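Local coordinates for protein UDP-N-acetylglucosamine 2-epimerase (Listeria monocytogenes, PDB 3OT5) that probably interconverts UDP-N-acetylglucosamine and UDP-N-acetylmannosamine by inverting the configuration at carbon 2 of the sugar, at residues H173-K178 and A192-T197. Residues are numbered along the deposited sequence; the frame is centred on the assembly and turned at random.
Sequences HFSPTK and ATIFVT
The last beta-alpha-beta unit of the N-terminal Rossmann-like domain brings His173-Ser175 of strand 172-175 beside Ile194-Val196, which ends a seven-stranded parallel sheet on one side, with helix 178-186 making the crossover. The pair is a compact example of parallel-strand hydrogen bonding: His173 and Ser175 each use both N and O toward the other strand. His173 N donates to Thr193 O at 2.9 Å, nearly straight at 175°, and His173 O accepts from Phe195 N at 2.8 Å. Two residues on, Ser175 N binds Phe195 O and Ser175 O takes Thr197 N, while Phe174, between them, makes its backbone bonds the other way, to His143 of strand 140-144 and Ala146 just beyond it. On the face shared with the crossover helix, Ile194 sets CG2 anti to its own N, against Ser175 OG at 3.5 Å; that hydroxyl is bonded to Ala146 O, and both residues touch Leu184. Val196, with CG1 likewise anti to N (chi1 -180°), lays this methyl against Thr177 C at 3.6 Å, just where the chain enters the helix that Thr177 OG1 caps through Ala180 N. The other face carries Phe174 and Phe195. Thr197 CG2 approaches Phe174 CB at 4.0 Å, and helix 380-392, from the C-terminal part of the chain, covers both residues through Ile384. At the start of the pair, the His173 and Thr193 side chains run side by side, bridged by a water. Thr193 OG1 is also bonded to Asp190 O; the water donates to Thr193 OG1 and lies in the imidazole plane, 3.1 Å from His173 NE2.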
ATOM      1  N   HIS A 173     -17.276  -5.298   4.159  1.00 38.51           N
ATOM      2  CA  HIS A 173     -15.946  -5.547   3.661  1.00 38.43           C
ATOM      3  C   HIS A 173     -15.680  -4.734   2.427  1.00 39.71           C
ATOM      4  O   HIS A 173     -16.484  -4.721   1.485  1.00 43.00           O
ATOM      5  CB  HIS A 173     -15.825  -7.029   3.309  1.00 37.57           C
ATOM      6  CG  HIS A 173     -16.272  -7.940   4.404  1.00 35.87           C
ATOM      7  ND1 HIS A 173     -15.399  -8.520   5.298  1.00 34.91           N
ATOM      8  CD2 HIS A 173     -17.510  -8.354   4.763  1.00 35.15           C
ATOM      9  CE1 HIS A 173     -16.077  -9.268   6.150  1.00 31.29           C
ATOM     10  NE2 HIS A 173     -17.363  -9.177   5.854  1.00 32.36           N
ATOM     11  N   PHE A 174     -14.543  -4.064   2.432  1.00 37.63           N
ATOM     12  CA  PHE A 174     -14.144  -3.252   1.324  1.00 38.84           C
ATOM     13  C   PHE A 174     -12.916  -3.965   0.769  1.00 39.50           C
ATOM     14  O   PHE A 174     -11.819  -3.814   1.267  1.00 39.92           O
ATOM     15  CB  PHE A 174     -13.866  -1.827   1.807  1.00 38.13           C
ATOM     16  CG  PHE A 174     -14.972  -1.258   2.667  1.00 37.15           C
ATOM     17  CD1 PHE A 174     -16.187  -0.902   2.113  1.00 36.44           C
ATOM     18  CD2 PHE A 174     -14.788  -1.083   4.037  1.00 37.72           C
ATOM     19  CE1 PHE A 174     -17.194  -0.377   2.888  1.00 40.19           C
ATOM     20  CE2 PHE A 174     -15.784  -0.550   4.824  1.00 38.32           C
ATOM     21  CZ  PHE A 174     -17.005  -0.203   4.251  1.00 43.00           C
ATOM     22  N   SER A 175     -13.138  -4.805  -0.235  1.00 40.66           N
ATOM     23  CA  SER A 175     -12.066  -5.577  -0.839  1.00 40.41           C
ATOM     24  C   SER A 175     -11.319  -4.748  -1.862  1.00 39.94           C
ATOM     25  O   SER A 175     -11.910  -3.917  -2.541  1.00 40.52           O
ATOM     26  CB  SER A 175     -12.623  -6.833  -1.508  1.00 41.71           C
ATOM     27  OG  SER A 175     -13.244  -7.676  -0.553  1.00 41.80           O
ATOM     28  N   PRO A 176     -10.011  -4.959  -1.961  1.00 37.84           N
ATOM     29  CA  PRO A 176      -9.284  -4.187  -2.930  1.00 39.62           C
ATOM     30  C   PRO A 176      -9.421  -4.782  -4.320  1.00 41.14           C
ATOM     31  O   PRO A 176      -9.294  -4.058  -5.300  1.00 43.36           O
ATOM     32  CB  PRO A 176      -7.840  -4.294  -2.442  1.00 37.68           C
ATOM     33  CG  PRO A 176      -7.777  -5.630  -1.824  1.00 36.04           C
ATOM     34  CD  PRO A 176      -9.123  -5.835  -1.178  1.00 37.72           C
ATOM     35  N   THR A 177      -9.716  -6.075  -4.404  1.00 41.19           N
ATOM     36  CA  THR A 177      -9.820  -6.739  -5.697  1.00 43.39           C
ATOM     37  C   THR A 177     -10.944  -7.753  -5.760  1.00 44.72           C
ATOM     38  O   THR A 177     -11.536  -8.131  -4.735  1.00 42.40           O
ATOM     39  CB  THR A 177      -8.524  -7.507  -6.018  1.00 43.66           C
ATOM     40  OG1 THR A 177      -8.314  -8.519  -5.025  1.00 46.67           O
ATOM     41  CG2 THR A 177      -7.321  -6.564  -6.038  1.00 44.91           C
ATOM     42  N   LYS A 178     -11.219  -8.200  -6.983  1.00 47.14           N
ATOM     43  CA  LYS A 178     -12.248  -9.183  -7.221  1.00 49.18           C
ATOM     44  C   LYS A 178     -11.869 -10.454  -6.460  1.00 47.72           C
ATOM     45  O   LYS A 178     -12.732 -11.089  -5.838  1.00 46.43           O
ATOM     46  CB  LYS A 178     -12.405  -9.459  -8.723  1.00 51.77           C
ATOM     47  CG  LYS A 178     -13.570 -10.403  -9.058  1.00 57.32           C
ATOM     48  CD  LYS A 178     -13.692 -10.664 -10.561  1.00 63.54           C
ATOM     49  CE  LYS A 178     -14.846 -11.629 -10.876  1.00 68.47           C
ATOM     50  NZ  LYS A 178     -15.020 -11.882 -12.357  1.00 71.06           N
ATOM     51  N   ALA A 192     -23.967  -9.267  -0.301  1.00 54.31           N
ATOM     52  CA  ALA A 192     -24.469  -7.907  -0.104  1.00 53.69           C
ATOM     53  C   ALA A 192     -23.581  -7.061   0.826  1.00 50.14           C
ATOM     54  O   ALA A 192     -23.694  -5.836   0.850  1.00 49.29           O
ATOM     55  CB  ALA A 192     -25.902  -7.942   0.429  1.00 55.01           C
ATOM     56  N   THR A 193     -22.696  -7.701   1.581  1.00 47.76           N
ATOM     57  CA  THR A 193     -21.827  -6.964   2.496  1.00 44.85           C
ATOM     58  C   THR A 193     -20.395  -6.714   1.968  1.00 43.66           C
ATOM     59  O   THR A 193     -19.598  -6.038   2.630  1.00 40.23           O
ATOM     60  CB  THR A 193     -21.730  -7.697   3.843  1.00 43.75           C
ATOM     61  OG1 THR A 193     -21.049  -8.942   3.669  1.00 41.52           O
ATOM     62  CG2 THR A 193     -23.135  -7.938   4.429  1.00 44.80           C
ATOM     63  N   ILE A 194     -20.072  -7.236   0.787  1.00 44.69           N
ATOM     64  CA  ILE A 194     -18.724  -7.066   0.230  1.00 44.44           C
ATOM     65  C   ILE A 194     -18.706  -6.102  -0.945  1.00 45.85           C
ATOM     66  O   ILE A 194     -19.531  -6.202  -1.866  1.00 47.92           O
ATOM     67  CB  ILE A 194     -18.146  -8.400  -0.275  1.00 45.82           C
ATOM     68  CG1 ILE A 194     -18.205  -9.482   0.806  1.00 45.31           C
ATOM     69  CG2 ILE A 194     -16.707  -8.209  -0.731  1.00 44.31           C
ATOM     70  CD1 ILE A 194     -17.946 -10.864   0.246  1.00 46.92           C
ATOM     71  N   PHE A 195     -17.741  -5.188  -0.937  1.00 44.27           N
ATOM     72  CA  PHE A 195     -17.614  -4.224  -2.019  1.00 44.64           C
ATOM     73  C   PHE A 195     -16.181  -4.155  -2.528  1.00 43.89           C
ATOM     74  O   PHE A 195     -15.282  -3.841  -1.765  1.00 42.95           O
ATOM     75  CB  PHE A 195     -18.040  -2.828  -1.547  1.00 43.85           C
ATOM     76  CG  PHE A 195     -19.468  -2.741  -1.116  1.00 45.56           C
ATOM     77  CD1 PHE A 195     -20.456  -2.352  -2.017  1.00 51.21           C
ATOM     78  CD2 PHE A 195     -19.838  -3.052   0.183  1.00 47.22           C
ATOM     79  CE1 PHE A 195     -21.775  -2.273  -1.626  1.00 51.48           C
ATOM     80  CE2 PHE A 195     -21.171  -2.973   0.584  1.00 48.38           C
ATOM     81  CZ  PHE A 195     -22.134  -2.579  -0.319  1.00 49.00           C
ATOM     82  N   VAL A 196     -15.975  -4.463  -3.810  1.00 45.04           N
ATOM     83  CA  VAL A 196     -14.660  -4.357  -4.412  1.00 43.49           C
ATOM     84  C   VAL A 196     -14.552  -2.870  -4.675  1.00 44.38           C
ATOM     85  O   VAL A 196     -15.213  -2.331  -5.549  1.00 45.32           O
ATOM     86  CB  VAL A 196     -14.520  -5.123  -5.747  1.00 45.69           C
ATOM     87  CG1 VAL A 196     -13.074  -4.956  -6.310  1.00 41.04           C
ATOM     88  CG2 VAL A 196     -14.852  -6.591  -5.564  1.00 42.32           C
ATOM     89  N   THR A 197     -13.707  -2.212  -3.906  1.00 43.20           N
ATOM     90  CA  THR A 197     -13.538  -0.775  -3.993  1.00 43.07           C
ATOM     91  C   THR A 197     -12.211  -0.325  -4.579  1.00 43.36           C
ATOM     92  O   THR A 197     -12.060   0.837  -4.965  1.00 42.92           O
ATOM     93  CB  THR A 197     -13.558  -0.227  -2.565  1.00 42.14           C
ATOM     94  OG1 THR A 197     -12.467  -0.807  -1.839  1.00 37.84           O
ATOM     95  CG2 THR A 197     -14.872  -0.594  -1.874  1.00 38.91           C
TER
HETATM   96  O   HOH W   1     -20.427  -9.619   6.084  1.00 47.37           O